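Side-chain contacts in pyocin S5 (Pseudomonas aeruginosa PAO1, PDB 6THK), which probably kills related bacteria by inserting a channel-forming domain that depolarises their cytoplasmic membrane: residues Glu46-Leu49 / Gln50-Tyr54; Arg243-Arg246 / Leu247-Ala251; Glu302-Arg305 / Arg306-Ala310. The protein carries 1 engineered substitution. One frame throughout, in Å; residues are numbered along the deposited sequence.

Overall arrangement
Three one-turn contacts along an all-helical, very elongated chain make a worked example of how side chains three to five residues apart settle on one another. Interaction 1, on helix 42-87, lies far out, its centre 93 Å from that of the chain and 95 Å from the centre of interaction 2. Interactions 2 and 3 occupy helices 237-267 and 272-338, successive in the chain and both within a predicted coiled coil; their nearest atoms come within about 4 Å without touching. Bound zinc lies nearby but is not part of any of them: about 14 Å from the side chain of Tyr-54, 13 Å from Val-248 and 9 Å from Arg-307.

Interaction 1: Glu46-Leu49 / Gln50-Tyr54; sequences EIYL and QKNIY
The amide of Asn-52 lies over one face of the Tyr-48 ring, one turn further along helix 42-87. Ring and amide planes are 25° apart, close to a parallel stack although the two side chains run across each other at about a right angle. ND2 of Asn-52 lies over that face off-centre, toward CD2 of Tyr-48, 3.1 Å away, and CB of Asn-52 makes a CH-pi contact 4.1 Å from the ring centroid. Tyr-48 carries CG anti to its own backbone N (chi1 175°), which swings the ring forward along the helix to meet Asn-52.

The same ND2 donates to Tyr-48 O at 2.8 Å, with the oxygen near the amide plane. Because Asn-52 N also bonds this carbonyl, two donors of one residue grip a single oxygen, and the amide's rotation is fixed between ring and backbone. At CE1 the ring meets CD1 of Ile-53, 3.7 Å away and oblique to it. Beyond the contact, Tyr-48 OH is hydrogen-bonded to Gln-158 of helix 157-212, while Ile-53 packs on helix 133-145.

Leu-49 O takes two backbone bonds, from Ile-53 N at 3.0 Å and from Tyr-54 N at 2.9 Å. The second is the i to i+5 bond of a pi-type turn, a local widening of helix 42-87 where it packs against helices 133-145 and 157-212.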
loop_
_atom_site.group_PDB
_atom_site.type_symbol
_atom_site.label_atom_id
_atom_site.label_comp_id
_atom_site.label_asym_id
_atom_site.label_seq_id
_atom_site.Cartn_x
_atom_site.Cartn_y
_atom_site.Cartn_z
ATOM N N GLU A 46 34.112 77.171 50.173
ATOM C CA GLU A 46 34.201 77.193 48.708
ATOM C C GLU A 46 35.373 76.360 48.176
ATOM O O GLU A 46 35.244 75.735 47.131
ATOM C CB GLU A 46 34.299 78.626 48.181
ATOM C CG GLU A 46 32.966 79.353 48.168
ATOM C CD GLU A 46 32.939 80.755 47.589
ATOM O OE1 GLU A 46 33.889 81.137 46.868
ATOM O OE2 GLU A 46 31.935 81.462 47.829
ATOM N N ILE A 47 36.496 76.332 48.902
ATOM C CA ILE A 47 37.671 75.536 48.547
ATOM C C ILE A 47 37.326 74.057 48.809
ATOM O O ILE A 47 37.532 73.214 47.927
ATOM C CB ILE A 47 38.940 76.051 49.302
ATOM C CG1 ILE A 47 39.391 77.430 48.753
ATOM C CG2 ILE A 47 40.093 75.041 49.264
ATOM C CD1 ILE A 47 40.464 78.164 49.602
ATOM N N TYR A 48 36.727 73.762 49.992
ATOM C CA TYR A 48 36.317 72.402 50.359
ATOM C C TYR A 48 35.326 71.841 49.324
ATOM O O TYR A 48 35.567 70.755 48.803
ATOM C CB TYR A 48 35.731 72.332 51.790
ATOM C CG TYR A 48 35.199 70.951 52.148
ATOM C CD1 TYR A 48 33.890 70.578 51.832
ATOM C CD2 TYR A 48 36.017 70.006 52.761
ATOM C CE1 TYR A 48 33.415 69.300 52.114
ATOM C CE2 TYR A 48 35.557 68.716 53.027
ATOM C CZ TYR A 48 34.252 68.371 52.714
ATOM O OH TYR A 48 33.794 67.115 53.034
ATOM N N LEU A 49 34.244 72.597 49.006
ATOM C CA LEU A 49 33.230 72.184 48.028
ATOM C C LEU A 49 33.854 71.898 46.653
ATOM O O LEU A 49 33.490 70.903 46.024
ATOM C CB LEU A 49 32.098 73.228 47.888
ATOM C CG LEU A 49 31.163 73.471 49.085
ATOM C CD1 LEU A 49 30.171 74.576 48.782
ATOM C CD2 LEU A 49 30.423 72.223 49.485
ATOM N N GLN A 50 34.787 72.761 46.188
ATOM C CA GLN A 50 35.454 72.572 44.895
ATOM C C GLN A 50 36.346 71.344 44.887
ATOM O O GLN A 50 36.197 70.505 44.013
ATOM C CB GLN A 50 36.270 73.801 44.479
ATOM C CG GLN A 50 35.437 74.921 43.878
ATOM C CD GLN A 50 36.309 76.032 43.366
ATOM O OE1 GLN A 50 37.233 76.491 44.035
ATOM N NE2 GLN A 50 36.022 76.508 42.174
ATOM N N LYS A 51 37.258 71.231 45.864
ATOM C CA LYS A 51 38.215 70.130 45.959
ATOM C C LYS A 51 37.591 68.755 46.197
ATOM O O LYS A 51 38.044 67.785 45.596
ATOM C CB LYS A 51 39.259 70.437 47.056
ATOM C CG LYS A 51 40.446 69.470 47.115
ATOM C CD LYS A 51 41.263 69.598 48.406
ATOM C CE LYS A 51 40.764 68.741 49.553
ATOM N NZ LYS A 51 41.068 67.296 49.358
ATOM N N ASN A 52 36.614 68.665 47.115
ATOM C CA ASN A 52 36.039 67.411 47.590
ATOM C C ASN A 52 34.756 66.969 46.906
ATOM O O ASN A 52 34.459 65.774 46.916
ATOM C CB ASN A 52 35.828 67.475 49.107
ATOM C CG ASN A 52 37.100 67.761 49.875
ATOM O OD1 ASN A 52 37.871 66.857 50.205
ATOM N ND2 ASN A 52 37.379 69.033 50.123
ATOM N N ILE A 53 33.988 67.913 46.345
ATOM C CA ILE A 53 32.733 67.590 45.696
ATOM C C ILE A 53 32.766 67.928 44.182
ATOM O O ILE A 53 32.697 66.995 43.391
ATOM C CB ILE A 53 31.499 68.189 46.456
ATOM C CG1 ILE A 53 31.238 67.450 47.792
ATOM C CG2 ILE A 53 30.231 68.123 45.613
ATOM C CD1 ILE A 53 31.730 68.106 49.034
ATOM N N TYR A 54 32.864 69.202 43.772
ATOM C CA TYR A 54 32.790 69.567 42.351
ATOM C C TYR A 54 33.868 68.941 41.451
ATOM O O TYR A 54 33.511 68.346 40.441
ATOM C CB TYR A 54 32.751 71.088 42.138
ATOM C CG TYR A 54 32.249 71.491 40.762
ATOM C CD1 TYR A 54 33.119 71.579 39.674
ATOM C CD2 TYR A 54 30.903 71.787 40.547
ATOM C CE1 TYR A 54 32.658 71.929 38.404
ATOM C CE2 TYR A 54 30.438 72.174 39.287
ATOM C CZ TYR A 54 31.322 72.251 38.221
ATOM O OH TYR A 54 30.875 72.631 36.978
#

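Interaction 2: Arg243-Arg246 / Leu247-Ala251; sequences RATR and LVTQA
Arg-243 O receives Leu-247 N at 3.1 Å, the first of four successive i to i+4 bonds that carry residues 243-251 through regular alpha-helix. Val-248 N reaches Ala-244 O, Thr-249 N reaches Thr-245 O, and Gln-250 N closes the set on Arg-246 O at 3.0 Å. With every bond spanning four residues, the segment is plain alpha-helix, without the wider turn of interaction 1.

Thr-249 adds a side-chain bond to this pattern. Its OG1 stands anti to its carbonyl carbon and beside its backbone N (chi1 -55°), a torsion that turns the hydroxyl back along the helix, where it donates to Thr-245 O at 2.7 Å. That oxygen is thus shared by the amide and the hydroxyl of one residue, which reach it from opposite faces of its plane. The Thr-249 hydroxyl, on an exposed residue, therefore has its proton committed to the backbone. The methyl CG2 of Thr-245 lies 4.1 Å from OG1 of Thr-249, at the margin of contact. Thr-245 repeats the pattern one turn earlier, its own OG1 being hydrogen-bonded to Leu-241 O.

Val-248 brings CG2 to 3.2 Å from Ala-244 O, and Leu-247 leans CG toward Arg-243 O at 3.7 Å; these are aliphatic groups lying against carbonyls. The arginines look elsewhere: NH2 of Arg-246 forms a salt bridge with Glu-242, and Arg-243 bonds the carbonyl of Pro-230.

Within the predicted coiled coil, helix 237-267 presents Thr-245, Val-248 and Ala-251 to helix 272-338, with Leu-299, Leu-296 and Leu-292 among their partners. Leu-247 packs on Leu-222 and Ala-225 of helix 214-227, and Val-248 touches both neighbouring helices.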
loop_
_atom_site.group_PDB
_atom_site.type_symbol
_atom_site.label_atom_id
_atom_site.label_comp_id
_atom_site.label_asym_id
_atom_site.label_seq_id
_atom_site.Cartn_x
_atom_site.Cartn_y
_atom_site.Cartn_z
ATOM N N ARG A 243 -3.217 -11.026 2.971
ATOM C CA ARG A 243 -2.077 -10.510 3.719
ATOM C C ARG A 243 -1.819 -9.040 3.362
ATOM O O ARG A 243 -1.609 -8.237 4.265
ATOM C CB ARG A 243 -0.828 -11.383 3.479
ATOM C CG ARG A 243 0.432 -10.901 4.197
ATOM C CD ARG A 243 1.604 -11.852 4.014
ATOM N NE ARG A 243 1.627 -12.910 5.025
ATOM C CZ ARG A 243 2.695 -13.652 5.305
ATOM N NH1 ARG A 243 3.832 -13.467 4.644
ATOM N NH2 ARG A 243 2.635 -14.584 6.245
ATOM N N ALA A 244 -1.876 -8.683 2.062
ATOM C CA ALA A 244 -1.647 -7.304 1.616
ATOM C C ALA A 244 -2.768 -6.397 2.096
ATOM O O ALA A 244 -2.498 -5.260 2.467
ATOM C CB ALA A 244 -1.522 -7.241 0.112
ATOM N N THR A 245 -4.014 -6.907 2.121
ATOM C CA THR A 245 -5.184 -6.180 2.604
ATOM C C THR A 245 -5.035 -5.901 4.105
ATOM O O THR A 245 -5.385 -4.807 4.558
ATOM C CB THR A 245 -6.466 -6.917 2.208
ATOM O OG1 THR A 245 -6.520 -7.000 0.781
ATOM C CG2 THR A 245 -7.720 -6.226 2.707
ATOM N N ARG A 246 -4.456 -6.863 4.859
ATOM C CA ARG A 246 -4.235 -6.714 6.292
ATOM C C ARG A 246 -3.211 -5.635 6.608
ATOM O O ARG A 246 -3.434 -4.844 7.528
ATOM C CB ARG A 246 -3.876 -8.052 6.942
ATOM C CG ARG A 246 -5.104 -8.795 7.434
ATOM C CD ARG A 246 -4.795 -10.160 8.027
ATOM N NE ARG A 246 -5.583 -11.217 7.386
ATOM C CZ ARG A 246 -6.830 -11.553 7.718
ATOM N NH1 ARG A 246 -7.454 -10.916 8.706
ATOM N NH2 ARG A 246 -7.461 -12.520 7.070
ATOM N N LEU A 247 -2.123 -5.558 5.824
ATOM C CA LEU A 247 -1.088 -4.550 5.999
ATOM C C LEU A 247 -1.622 -3.146 5.759
ATOM O O LEU A 247 -1.405 -2.267 6.586
ATOM C CB LEU A 247 0.117 -4.822 5.077
ATOM C CG LEU A 247 1.052 -5.971 5.463
ATOM C CD1 LEU A 247 2.160 -6.103 4.463
ATOM C CD2 LEU A 247 1.660 -5.758 6.839
ATOM N N VAL A 248 -2.318 -2.941 4.633
ATOM C CA VAL A 248 -2.909 -1.663 4.242
ATOM C C VAL A 248 -3.953 -1.207 5.279
ATOM O O VAL A 248 -3.882 -0.069 5.733
ATOM C CB VAL A 248 -3.474 -1.738 2.799
ATOM C CG1 VAL A 248 -4.147 -0.434 2.390
ATOM C CG2 VAL A 248 -2.366 -2.090 1.814
ATOM N N THR A 249 -4.874 -2.111 5.693
ATOM C CA THR A 249 -5.903 -1.812 6.698
ATOM C C THR A 249 -5.279 -1.355 8.026
ATOM O O THR A 249 -5.699 -0.327 8.568
ATOM C CB THR A 249 -6.873 -2.983 6.851
ATOM O OG1 THR A 249 -7.410 -3.275 5.563
ATOM C CG2 THR A 249 -8.015 -2.679 7.798
ATOM N N GLN A 250 -4.262 -2.098 8.529
ATOM C CA GLN A 250 -3.573 -1.758 9.770
ATOM C C GLN A 250 -2.791 -0.437 9.643
ATOM O O GLN A 250 -2.826 0.379 10.567
ATOM C CB GLN A 250 -2.691 -2.921 10.252
ATOM C CG GLN A 250 -2.164 -2.744 11.689
ATOM C CD GLN A 250 -3.251 -2.792 12.748
ATOM O OE1 GLN A 250 -3.665 -1.771 13.307
ATOM N NE2 GLN A 250 -3.736 -3.986 13.053
ATOM N N ALA A 251 -2.119 -0.212 8.491
ATOM C CA ALA A 251 -1.392 1.029 8.212
ATOM C C ALA A 251 -2.347 2.225 8.231
ATOM O O ALA A 251 -1.960 3.281 8.721
ATOM C CB ALA A 251 -0.692 0.942 6.866
#

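Interaction 3: Glu302-Arg305 / Arg306-Ala310; sequences ETTR and RRTEA
A salt-bridge network of Glu-302, Arg-305, Arg-306 and Glu-309 runs along one side of helix 272-338. Glu-302 serves two arginines. Its OE1 lies 3.4 Å from Arg-306 NE, a salt bridge whose hydrogen bond is weak, bent to 130° at the hydrogen, with carboxylate and guanidinium planes 44° apart. Its OE2 lies 3.0 Å from Arg-305 NH1 but well out of that guanidinium plane, so charge alone joins the two. The bend of Glu-302 at chi2 (59°) curls the carboxylate toward the following turn, alongside Arg-306.

Arg-305 and Arg-306 run side by side, and NH2 of Arg-305 rests over one face of the Arg-306 guanidinium, 3.4 Å from NH2 of Arg-306. The two like charges can lie this close probably because both share the carboxylate of Glu-302. Glu-309 adds a second negative end, its OE2 3.5 Å from Arg-306 NH1.

These i to i+3 and i to i+4 ion pairs belong to the surface of a long helix in the predicted coiled coil, where Leu-241 of helix 237-267 packs on Glu-302, Thr-303 and Arg-306. Further round the helix, the methyl CG2 of Thr-303 lies under one face of the Arg-307 guanidinium, 3.5 Å from Arg-307 NE; the Thr-303 hydroxyl is bonded to Leu-299 O. Thr-308 OG1 donates to Thr-304 O at 2.9 Å, and Thr-308 N reaches the same oxygen from the opposite face of its plane.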
loop_
_atom_site.group_PDB
_atom_site.type_symbol
_atom_site.label_atom_id
_atom_site.label_comp_id
_atom_site.label_asym_id
_atom_site.label_seq_id
_atom_site.Cartn_x
_atom_site.Cartn_y
_atom_site.Cartn_z
ATOM N N GLU A 302 -9.524 -6.585 -6.901
ATOM C CA GLU A 302 -8.732 -7.731 -7.305
ATOM C C GLU A 302 -9.141 -8.969 -6.521
ATOM O O GLU A 302 -9.199 -10.059 -7.065
ATOM C CB GLU A 302 -7.249 -7.423 -7.109
ATOM C CG GLU A 302 -6.300 -8.523 -7.531
ATOM C CD GLU A 302 -6.440 -8.892 -8.991
ATOM O OE1 GLU A 302 -6.993 -9.969 -9.275
ATOM O OE2 GLU A 302 -5.993 -8.115 -9.853
ATOM N N THR A 303 -9.432 -8.798 -5.239
ATOM C CA THR A 303 -9.860 -9.920 -4.420
ATOM C C THR A 303 -11.182 -10.467 -4.944
ATOM O O THR A 303 -11.369 -11.669 -5.030
ATOM C CB THR A 303 -10.019 -9.529 -2.942
ATOM O OG1 THR A 303 -8.741 -9.215 -2.393
ATOM C CG2 THR A 303 -10.607 -10.667 -2.162
ATOM N N THR A 304 -12.089 -9.569 -5.307
ATOM C CA THR A 304 -13.379 -9.949 -5.847
ATOM C C THR A 304 -13.207 -10.689 -7.162
ATOM O O THR A 304 -13.910 -11.649 -7.431
ATOM C CB THR A 304 -14.261 -8.720 -6.085
ATOM O OG1 THR A 304 -14.638 -8.158 -4.829
ATOM C CG2 THR A 304 -15.503 -9.103 -6.844
ATOM N N ARG A 305 -12.280 -10.225 -7.991
ATOM C CA ARG A 305 -12.031 -10.874 -9.265
ATOM C C ARG A 305 -11.535 -12.293 -9.033
ATOM O O ARG A 305 -11.962 -13.219 -9.702
ATOM C CB ARG A 305 -11.011 -10.079 -10.091
ATOM C CG ARG A 305 -10.036 -10.939 -10.886
ATOM C CD ARG A 305 -9.075 -10.108 -11.726
ATOM N NE ARG A 305 -7.839 -10.831 -12.027
ATOM C CZ ARG A 305 -6.719 -10.262 -12.466
ATOM N NH1 ARG A 305 -6.663 -8.954 -12.656
ATOM N NH2 ARG A 305 -5.648 -11.000 -12.707
ATOM N N ARG A 306 -10.633 -12.450 -8.071
ATOM C CA ARG A 306 -10.075 -13.751 -7.745
ATOM C C ARG A 306 -11.107 -14.719 -7.195
ATOM O O ARG A 306 -11.119 -15.885 -7.549
ATOM C CB ARG A 306 -8.927 -13.600 -6.749
ATOM C CG ARG A 306 -7.688 -12.932 -7.318
ATOM C CD ARG A 306 -6.992 -13.827 -8.319
ATOM N NE ARG A 306 -5.878 -13.153 -8.968
ATOM C CZ ARG A 306 -5.102 -13.714 -9.890
ATOM N NH1 ARG A 306 -5.320 -14.959 -10.273
ATOM N NH2 ARG A 306 -4.111 -13.030 -10.434
ATOM N N ARG A 307 -11.966 -14.227 -6.316
ATOM C CA ARG A 307 -12.999 -15.053 -5.714
ATOM C C ARG A 307 -14.001 -15.552 -6.738
ATOM O O ARG A 307 -14.424 -16.697 -6.690
ATOM C CB ARG A 307 -13.709 -14.295 -4.598
ATOM C CG ARG A 307 -13.043 -14.464 -3.247
ATOM C CD ARG A 307 -13.370 -13.333 -2.292
ATOM N NE ARG A 307 -12.534 -13.393 -1.103
ATOM C CZ ARG A 307 -12.713 -12.652 -0.017
ATOM N NH1 ARG A 307 -13.704 -11.779 0.043
ATOM N NH2 ARG A 307 -11.893 -12.783 1.009
ATOM N N THR A 308 -14.386 -14.674 -7.657
ATOM C CA THR A 308 -15.327 -15.018 -8.706
ATOM C C THR A 308 -14.740 -16.080 -9.609
ATOM O O THR A 308 -15.415 -17.021 -9.996
ATOM C CB THR A 308 -15.681 -13.795 -9.550
ATOM O OG1 THR A 308 -16.222 -12.781 -8.704
ATOM C CG2 THR A 308 -16.706 -14.155 -10.582
ATOM N N GLU A 309 -13.460 -15.921 -9.919
ATOM C CA GLU A 309 -12.729 -16.848 -10.762
ATOM C C GLU A 309 -12.657 -18.221 -10.118
ATOM O O GLU A 309 -12.735 -19.226 -10.797
ATOM C CB GLU A 309 -11.327 -16.314 -11.060
ATOM C CG GLU A 309 -10.472 -17.238 -11.904
ATOM C CD GLU A 309 -9.038 -16.763 -12.019
ATOM O OE1 GLU A 309 -8.503 -16.750 -13.146
ATOM O OE2 GLU A 309 -8.447 -16.400 -10.982
ATOM N N ALA A 310 -12.476 -18.262 -8.806
ATOM C CA ALA A 310 -12.404 -19.530 -8.101
ATOM C C ALA A 310 -13.761 -20.214 -8.075
ATOM O O ALA A 310 -13.843 -21.432 -8.059
ATOM C CB ALA A 310 -11.886 -19.326 -6.693
#